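Local coordinates for protein putative isochorismatase (Streptomyces avermitilis, PDB 3KL2) that is of unknown function but is probably a hydrolase of the isochorismatase family, at residues 49-54 and 185-190; 56-61 and 116-121; 82-87 and 105-110. All coordinates share one frame; numbering follows the deposited sequence.

Interaction 1: residues 49-54 and 185-190; sequences ADVMQH and CVAATS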
loop_
_atom_site.group_PDB
_atom_site.type_symbol
_atom_site.label_atom_id
_atom_site.label_comp_id
_atom_site.label_asym_id
_atom_site.label_seq_id
_atom_site.Cartn_x
_atom_site.Cartn_y
_atom_site.Cartn_z
ATOM N N ALA A 49 7.882 13.087 29.311
ATOM C CA ALA A 49 8.513 14.242 29.899
ATOM C C ALA A 49 10.002 13.988 30.131
ATOM O O ALA A 49 10.829 14.816 29.709
ATOM C CB ALA A 49 7.800 14.629 31.228
ATOM N N ASP A 50 10.355 12.861 30.770
ATOM C CA ASP A 50 11.777 12.646 31.125
ATOM C C ASP A 50 12.617 12.678 29.850
ATOM O O ASP A 50 13.644 13.373 29.788
ATOM C CB ASP A 50 12.046 11.356 31.942
ATOM N N VAL A 51 12.144 11.983 28.818
ATOM C CA VAL A 51 12.923 11.846 27.586
ATOM C C VAL A 51 12.896 13.129 26.761
ATOM O O VAL A 51 13.907 13.511 26.182
ATOM C CB VAL A 51 12.502 10.598 26.799
ATOM C CG1 VAL A 51 13.292 10.468 25.500
ATOM C CG2 VAL A 51 12.719 9.325 27.680
ATOM N N MET A 52 11.772 13.837 26.742
ATOM C CA MET A 52 11.774 15.176 26.129
ATOM C C MET A 52 12.869 16.046 26.788
ATOM O O MET A 52 13.709 16.632 26.115
ATOM C CB MET A 52 10.404 15.851 26.279
ATOM C CG MET A 52 9.338 15.387 25.274
ATOM S SD MET A 52 7.756 16.226 25.515
ATOM C CE MET A 52 8.356 17.878 25.140
ATOM N N GLN A 53 12.852 16.099 28.119
ATOM C CA GLN A 53 13.785 16.930 28.893
ATOM C C GLN A 53 15.230 16.483 28.668
ATOM O O GLN A 53 16.096 17.310 28.384
ATOM C CB GLN A 53 13.419 16.886 30.384
ATOM C CG GLN A 53 13.970 18.039 31.233
ATOM C CD GLN A 53 15.335 17.751 31.893
ATOM O OE1 GLN A 53 15.738 16.585 32.110
ATOM N NE2 GLN A 53 16.051 18.829 32.228
ATOM N N HIS A 54 15.480 15.180 28.764
ATOM C CA HIS A 54 16.827 14.646 28.544
ATOM C C HIS A 54 17.388 15.036 27.163
ATOM O O HIS A 54 18.541 15.455 27.042
ATOM C CB HIS A 54 16.867 13.119 28.730
ATOM C CG HIS A 54 18.259 12.556 28.751
ATOM N ND1 HIS A 54 18.802 11.853 27.689
ATOM C CD2 HIS A 54 19.225 12.609 29.704
ATOM C CE1 HIS A 54 20.033 11.479 27.997
ATOM N NE2 HIS A 54 20.318 11.933 29.210
ATOM N N CYS A 185 15.716 14.672 18.097
ATOM C CA CYS A 185 14.383 15.318 17.945
ATOM C C CYS A 185 13.268 14.301 18.041
ATOM O O CYS A 185 12.224 14.435 17.425
ATOM C CB CYS A 185 14.271 16.052 16.625
ATOM S SG CYS A 185 15.407 17.375 16.408
ATOM N N VAL A 186 13.493 13.257 18.810
ATOM C CA VAL A 186 12.468 12.269 19.032
ATOM C C VAL A 186 12.401 11.935 20.514
ATOM O O VAL A 186 13.363 12.197 21.231
ATOM C CB VAL A 186 12.721 10.989 18.203
ATOM C CG1 VAL A 186 12.672 11.313 16.694
ATOM C CG2 VAL A 186 13.998 10.339 18.610
ATOM N N ALA A 187 11.283 11.365 20.963
ATOM C CA ALA A 187 11.105 10.983 22.354
ATOM C C ALA A 187 10.178 9.780 22.486
ATOM O O ALA A 187 9.387 9.478 21.587
ATOM C CB ALA A 187 10.587 12.180 23.220
ATOM N N ALA A 188 10.309 9.097 23.625
ATOM C CA ALA A 188 9.570 7.905 23.923
ATOM C C ALA A 188 9.136 7.946 25.368
ATOM O O ALA A 188 9.403 8.906 26.085
ATOM C CB ALA A 188 10.442 6.702 23.696
ATOM N N THR A 189 8.477 6.877 25.795
ATOM C CA THR A 189 7.970 6.806 27.133
ATOM C C THR A 189 9.045 6.289 28.106
ATOM O O THR A 189 8.816 6.229 29.295
ATOM C CB THR A 189 6.705 5.903 27.180
ATOM O OG1 THR A 189 7.016 4.610 26.643
ATOM C CG2 THR A 189 5.574 6.507 26.368
ATOM N N SER A 190 10.204 5.888 27.593
ATOM C CA SER A 190 11.273 5.381 28.428
ATOM C C SER A 190 12.587 5.692 27.758
ATOM O O SER A 190 12.718 5.546 26.562
ATOM C CB SER A 190 11.129 3.868 28.674
ATOM O OG SER A 190 12.379 3.186 28.573
#
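Helix 45-55 lies against the chain just past the corner at Cys185, and the two backbones come nearest where the CA atoms of Val51 and Ala187 are 5.6 Å apart. Val51 carries the contact, with its two methyls and CB spread over Ala187, Ala188 and Ser190. CG1 is anti to the backbone N (chi1 179°) and comes over the backbone of 187-188, 3.9 Å from the CB of Ala187. The other methyl, Val51 CG2, points instead along the chain and lies 3.6 Å from Ser190 C. Between the two methyls, the CB of Val51 sits 3.6 Å from Ala188 O. A short beta-branched residue suits a place where the backbones are this close, since its methyls diverge straight from CB to different partners. Ala187 is suited by its smallness: its one methyl is turned to the helix and touches both Val51 CG1 and Met52 CG, the latter 4.0 Å from Ala187 CB. Beyond CG the thioether bends away, and the Met52 side chain goes on to touch Met57 of the next helix. At the far end of 185-190, Ser190 is the N-cap of helix 191-205, its OG bonded to Glu193 N, while Gln191 and His194 of that helix also pack on Val51. The backbone of Ala187 is hydrogen-bonded to Gly158 and Thr161, which ties this end of strand 178-187 to strand 153-159 and the loop after it. No hydrogen bond joins the two segments, so their fit rests on van der Waals packing of Val51 and Met52 against an alanine methyl and the backbone.

Interaction 2: residues 56-61 and 116-121; sequences GMLANT and VDELAP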
loop_
_atom_site.group_PDB
_atom_site.type_symbol
_atom_site.label_atom_id
_atom_site.label_comp_id
_atom_site.label_asym_id
_atom_site.label_seq_id
_atom_site.Cartn_x
_atom_site.Cartn_y
_atom_site.Cartn_z
ATOM N N GLY A 56 16.135 17.398 24.948
ATOM C CA GLY A 56 15.844 18.743 24.464
ATOM C C GLY A 56 15.270 18.710 23.059
ATOM O O GLY A 56 15.565 19.579 22.255
ATOM N N MET A 57 14.447 17.701 22.777
ATOM C CA MET A 57 13.946 17.466 21.425
ATOM C C MET A 57 13.120 18.629 20.904
ATOM O O MET A 57 13.236 18.983 19.716
ATOM C CB MET A 57 13.134 16.159 21.319
ATOM C CG MET A 57 11.862 16.107 22.164
ATOM S SD MET A 57 10.364 16.629 21.328
ATOM C CE MET A 57 10.135 15.280 20.136
ATOM N N LEU A 58 12.298 19.221 21.764
ATOM C CA LEU A 58 11.386 20.244 21.304
ATOM C C LEU A 58 12.181 21.450 20.747
ATOM O O LEU A 58 11.992 21.836 19.593
ATOM C CB LEU A 58 10.369 20.645 22.382
ATOM C CG LEU A 58 9.343 21.654 21.852
ATOM C CD1 LEU A 58 8.518 20.991 20.751
ATOM C CD2 LEU A 58 8.446 22.287 22.960
ATOM N N ALA A 59 13.097 22.002 21.523
ATOM C CA ALA A 59 13.919 23.104 21.038
ATOM C C ALA A 59 14.738 22.680 19.832
ATOM O O ALA A 59 14.981 23.473 18.915
ATOM C CB ALA A 59 14.839 23.668 22.164
ATOM N N ASN A 60 15.179 21.435 19.817
ATOM C CA ASN A 60 16.046 20.990 18.723
ATOM C C ASN A 60 15.238 20.911 17.410
ATOM O O ASN A 60 15.739 21.200 16.334
ATOM C CB ASN A 60 16.651 19.609 19.032
ATOM C CG ASN A 60 17.695 19.630 20.124
ATOM O OD1 ASN A 60 18.523 20.538 20.209
ATOM N ND2 ASN A 60 17.684 18.587 20.948
ATOM N N THR A 61 13.991 20.497 17.519
ATOM C CA THR A 61 13.132 20.404 16.345
ATOM C C THR A 61 12.905 21.802 15.781
ATOM O O THR A 61 13.005 22.008 14.564
ATOM C CB THR A 61 11.784 19.734 16.666
ATOM O OG1 THR A 61 12.021 18.478 17.309
ATOM C CG2 THR A 61 10.986 19.489 15.382
ATOM N N VAL A 116 1.558 21.802 18.693
ATOM C CA VAL A 116 2.118 22.652 19.730
ATOM C C VAL A 116 2.449 24.059 19.165
ATOM O O VAL A 116 2.927 24.185 18.033
ATOM C CB VAL A 116 3.340 21.948 20.386
ATOM C CG1 VAL A 116 4.469 21.766 19.380
ATOM C CG2 VAL A 116 3.824 22.694 21.657
ATOM N N ASP A 117 2.195 25.108 19.957
ATOM C CA ASP A 117 2.299 26.483 19.459
ATOM C C ASP A 117 3.675 26.777 18.864
ATOM O O ASP A 117 3.800 27.396 17.809
ATOM C CB ASP A 117 1.980 27.493 20.564
ATOM C CG ASP A 117 0.557 27.380 21.066
ATOM O OD1 ASP A 117 -0.345 27.009 20.266
ATOM O OD2 ASP A 117 0.342 27.651 22.279
ATOM N N GLU A 118 4.697 26.287 19.544
ATOM C CA GLU A 118 6.092 26.461 19.141
ATOM C C GLU A 118 6.341 25.958 17.700
ATOM O O GLU A 118 7.281 26.378 17.041
ATOM C CB GLU A 118 6.979 25.675 20.123
ATOM C CG GLU A 118 7.176 26.317 21.529
ATOM C CD GLU A 118 5.852 26.626 22.304
ATOM O OE1 GLU A 118 4.848 25.858 22.191
ATOM O OE2 GLU A 118 5.829 27.655 23.039
ATOM N N LEU A 119 5.507 25.030 17.236
ATOM C CA LEU A 119 5.640 24.451 15.915
ATOM C C LEU A 119 4.337 24.589 15.133
ATOM O O LEU A 119 4.021 23.756 14.312
ATOM C CB LEU A 119 6.050 22.963 16.053
ATOM C CG LEU A 119 7.518 22.810 16.477
ATOM C CD1 LEU A 119 7.835 21.459 17.163
ATOM C CD2 LEU A 119 8.402 23.031 15.257
ATOM N N ALA A 120 3.570 25.640 15.395
ATOM C CA ALA A 120 2.324 25.837 14.672
ATOM C C ALA A 120 2.643 25.953 13.173
ATOM O O ALA A 120 3.585 26.670 12.785
ATOM C CB ALA A 120 1.582 27.063 15.165
ATOM N N PRO A 121 1.868 25.248 12.333
ATOM C CA PRO A 121 2.019 25.328 10.873
ATOM C C PRO A 121 1.879 26.761 10.367
ATOM O O PRO A 121 0.909 27.434 10.711
ATOM C CB PRO A 121 0.868 24.470 10.344
ATOM C CG PRO A 121 0.438 23.654 11.487
ATOM C CD PRO A 121 0.714 24.423 12.717
#
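Apolar contacts dominate, with Leu58 and Leu119 running past each other in opposite directions until their CD1 methyls lie 3.7 Å apart. Leu58 has CG anti to its backbone N (chi1 -176°), which swings the isobutyl end toward the loop; the same CD1 also meets Val116 CG1 at 4.3 Å. The fork of a leucine suits this place, letting CD1 of Leu58 touch Val116 and Leu119 while CD2 lies loosely, 4.5 Å, beside the CG of Glu118. Thr61 crosses Leu119 at about a right angle, offering CG2 to Leu119 CD1 at 4.1 Å. In this isochorismatase-family fold, a parallel sheet flanked by helices, the contact joins the first turn of helix 57-71 to the irregular chain leading into strand 126-127, which here holds a short 3-10 segment at 117-118. No hydrogen bond crosses the contact; within the helix, Thr61 OG1 donates to Met57 O over 2.7 Å, from above the carbonyl plane, and Met57 O also takes the backbone N-H of Thr61. The OG1 is bonded in addition to Tyr33 OH, and Tyr33 itself packs on Leu119. With an alanine in place of Thr61, Tyr33 OH would probably lose a hydrogen-bonding partner and Leu119 CD1 a methyl neighbour.

Interaction 3: residues 82-87 and 105-110; sequences FAEGYG and AFVKGT
Phe82 and its partners Phe106 and Lys108 form the tight part of this contact. Phe82 N sits nearly in line with the C=O of Phe106, 2.8 Å from Phe106 O (C=O...N angle 172°), yet its N-H is bent away (137°); Lys108 N returns a nearly straight bond (177°) to Phe82 O over 2.9 Å. The two phenylalanine side chains run alongside each other in one direction; the Phe82 ring edge meets Phe106 O in plane, with CD2 4.0 Å from Phe106 CB. Phe106 continues inward to an edge-to-face stack with Phe37. Tyr86 carries its hydroxyl across to Ala105 O, a 2.6 Å bond whose donor stands above the carbonyl plane, while Val107 CG2 lies 3.6 Å from Tyr86 OH. A tyrosine suits the spot, being long enough to reach a backbone oxygen, with an apolar ring that packs on Val100 and Val101.

Toward solvent the packing thins. Glu84 brings its aliphatic CB and CG to Val107 CG1, CB at 3.9 Å, and Lys108 lays CB and CG along Phe82 O before its end bends away. There NZ bonds Thr81 OG1 and forms a salt bridge to Glu129 of a second subunit. Type II turns follow on both sides, with Gly85 or Gly109 third. The two backbone bonds make an isolated parallel-type bridge, Phe82 with Val107, which pins together the ends of the excursion carrying helix 96-103 between strands 75-78 and 126-127.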
loop_
_atom_site.group_PDB
_atom_site.type_symbol
_atom_site.label_atom_id
_atom_site.label_comp_id
_atom_site.label_asym_id
_atom_site.label_seq_id
_atom_site.Cartn_x
_atom_site.Cartn_y
_atom_site.Cartn_z
ATOM N N PHE A 82 -8.782 11.658 16.393
ATOM C CA PHE A 82 -9.897 10.700 16.273
ATOM C C PHE A 82 -11.221 11.419 16.463
ATOM O O PHE A 82 -11.340 12.221 17.347
ATOM C CB PHE A 82 -9.784 9.490 17.263
ATOM C CG PHE A 82 -8.462 8.745 17.139
ATOM C CD1 PHE A 82 -8.377 7.566 16.420
ATOM C CD2 PHE A 82 -7.298 9.279 17.676
ATOM C CE1 PHE A 82 -7.165 6.908 16.254
ATOM C CE2 PHE A 82 -6.074 8.607 17.528
ATOM C CZ PHE A 82 -6.019 7.419 16.807
ATOM N N ALA A 83 -12.199 11.149 15.602
ATOM C CA ALA A 83 -13.535 11.634 15.819
ATOM C C ALA A 83 -13.964 11.167 17.209
ATOM O O ALA A 83 -13.671 10.046 17.606
ATOM C CB ALA A 83 -14.501 11.107 14.746
ATOM N N GLU A 84 -14.608 12.074 17.947
ATOM C CA GLU A 84 -15.065 11.829 19.310
ATOM C C GLU A 84 -15.941 10.595 19.370
ATOM O O GLU A 84 -16.815 10.431 18.544
ATOM C CB GLU A 84 -15.870 13.052 19.824
ATOM C CG GLU A 84 -16.279 13.063 21.305
ATOM C CD GLU A 84 -16.952 14.405 21.656
ATOM O OE1 GLU A 84 -16.234 15.448 21.610
ATOM O OE2 GLU A 84 -18.191 14.417 21.915
ATOM N N GLY A 85 -15.722 9.782 20.397
ATOM C CA GLY A 85 -16.391 8.503 20.586
ATOM C C GLY A 85 -15.563 7.337 20.029
ATOM O O GLY A 85 -15.879 6.209 20.275
ATOM N N TYR A 86 -14.506 7.620 19.282
ATOM C CA TYR A 86 -13.644 6.565 18.690
ATOM C C TYR A 86 -14.381 5.597 17.764
ATOM O O TYR A 86 -13.958 4.461 17.572
ATOM C CB TYR A 86 -12.838 5.808 19.787
ATOM C CG TYR A 86 -11.880 6.734 20.513
ATOM C CD1 TYR A 86 -10.650 7.048 19.971
ATOM C CD2 TYR A 86 -12.228 7.333 21.712
ATOM C CE1 TYR A 86 -9.805 7.915 20.592
ATOM C CE2 TYR A 86 -11.340 8.220 22.350
ATOM C CZ TYR A 86 -10.140 8.493 21.779
ATOM O OH TYR A 86 -9.240 9.376 22.383
ATOM N N GLY A 87 -15.448 6.065 17.143
ATOM C CA GLY A 87 -16.299 5.201 16.298
ATOM C C GLY A 87 -15.648 4.825 14.944
ATOM O O GLY A 87 -16.224 4.003 14.193
ATOM N N ALA A 105 -7.241 10.128 24.411
ATOM C CA ALA A 105 -6.178 10.970 23.814
ATOM C C ALA A 105 -6.427 11.294 22.333
ATOM O O ALA A 105 -7.026 10.533 21.604
ATOM C CB ALA A 105 -4.833 10.271 23.957
ATOM N N PHE A 106 -5.939 12.442 21.909
ATOM C CA PHE A 106 -6.091 12.910 20.539
ATOM C C PHE A 106 -7.551 13.003 20.005
ATOM O O PHE A 106 -7.829 12.652 18.851
ATOM C CB PHE A 106 -5.231 12.072 19.617
ATOM C CG PHE A 106 -3.830 11.926 20.067
ATOM C CD1 PHE A 106 -3.387 10.749 20.613
ATOM C CD2 PHE A 106 -2.923 12.925 19.866
ATOM C CE1 PHE A 106 -2.063 10.589 20.988
ATOM C CE2 PHE A 106 -1.605 12.766 20.250
ATOM C CZ PHE A 106 -1.185 11.616 20.800
ATOM N N VAL A 107 -8.478 13.495 20.826
ATOM C CA VAL A 107 -9.844 13.707 20.339
ATOM C C VAL A 107 -9.819 14.943 19.405
ATOM O O VAL A 107 -9.243 15.982 19.743
ATOM C CB VAL A 107 -10.868 13.847 21.498
ATOM C CG1 VAL A 107 -12.287 13.947 20.968
ATOM C CG2 VAL A 107 -10.797 12.628 22.471
ATOM N N LYS A 108 -10.392 14.801 18.213
ATOM C CA LYS A 108 -10.579 15.939 17.267
ATOM C C LYS A 108 -11.281 17.129 17.918
ATOM O O LYS A 108 -12.328 16.961 18.557
ATOM C CB LYS A 108 -11.443 15.531 16.067
ATOM C CG LYS A 108 -10.675 14.941 14.910
ATOM C CD LYS A 108 -11.514 14.957 13.590
ATOM C CE LYS A 108 -10.688 15.592 12.420
ATOM N NZ LYS A 108 -9.387 14.828 12.124
ATOM N N GLY A 109 -10.706 18.320 17.752
ATOM C CA GLY A 109 -11.325 19.578 18.268
ATOM C C GLY A 109 -11.078 19.882 19.756
ATOM O O GLY A 109 -11.855 20.637 20.392
ATOM N N THR A 110 -10.016 19.286 20.303
ATOM C CA THR A 110 -9.555 19.539 21.680
ATOM C C THR A 110 -8.181 20.146 21.639
ATOM O O THR A 110 -7.470 20.066 20.654
ATOM C CB THR A 110 -9.428 18.263 22.507
ATOM O OG1 THR A 110 -8.450 17.390 21.890
ATOM C CG2 THR A 110 -10.761 17.567 22.626
#

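How the interactions relate
Interactions 1 and 2 are neighbours, their centres 13 Å apart, and they join directly: Cys185 CB lies 3.4 Å from Thr61 OG1, Cys185 SG 3.7 Å from Asn60 CB. Helices 45-55 and 57-71 follow each other in the chain, so the two contacts seat consecutive helices, one on the end region of strand 178-187 and the other on the loop before strand 126-127. Interaction 3 stands apart, about 24 Å from interaction 1 and 23 Å from interaction 2 between centres, with nearest atoms about 10 and 9 Å away. In sequence the three are nested, 3 within 2 and 2 within 1. Interaction 3 alone of them lies beside a second subunit.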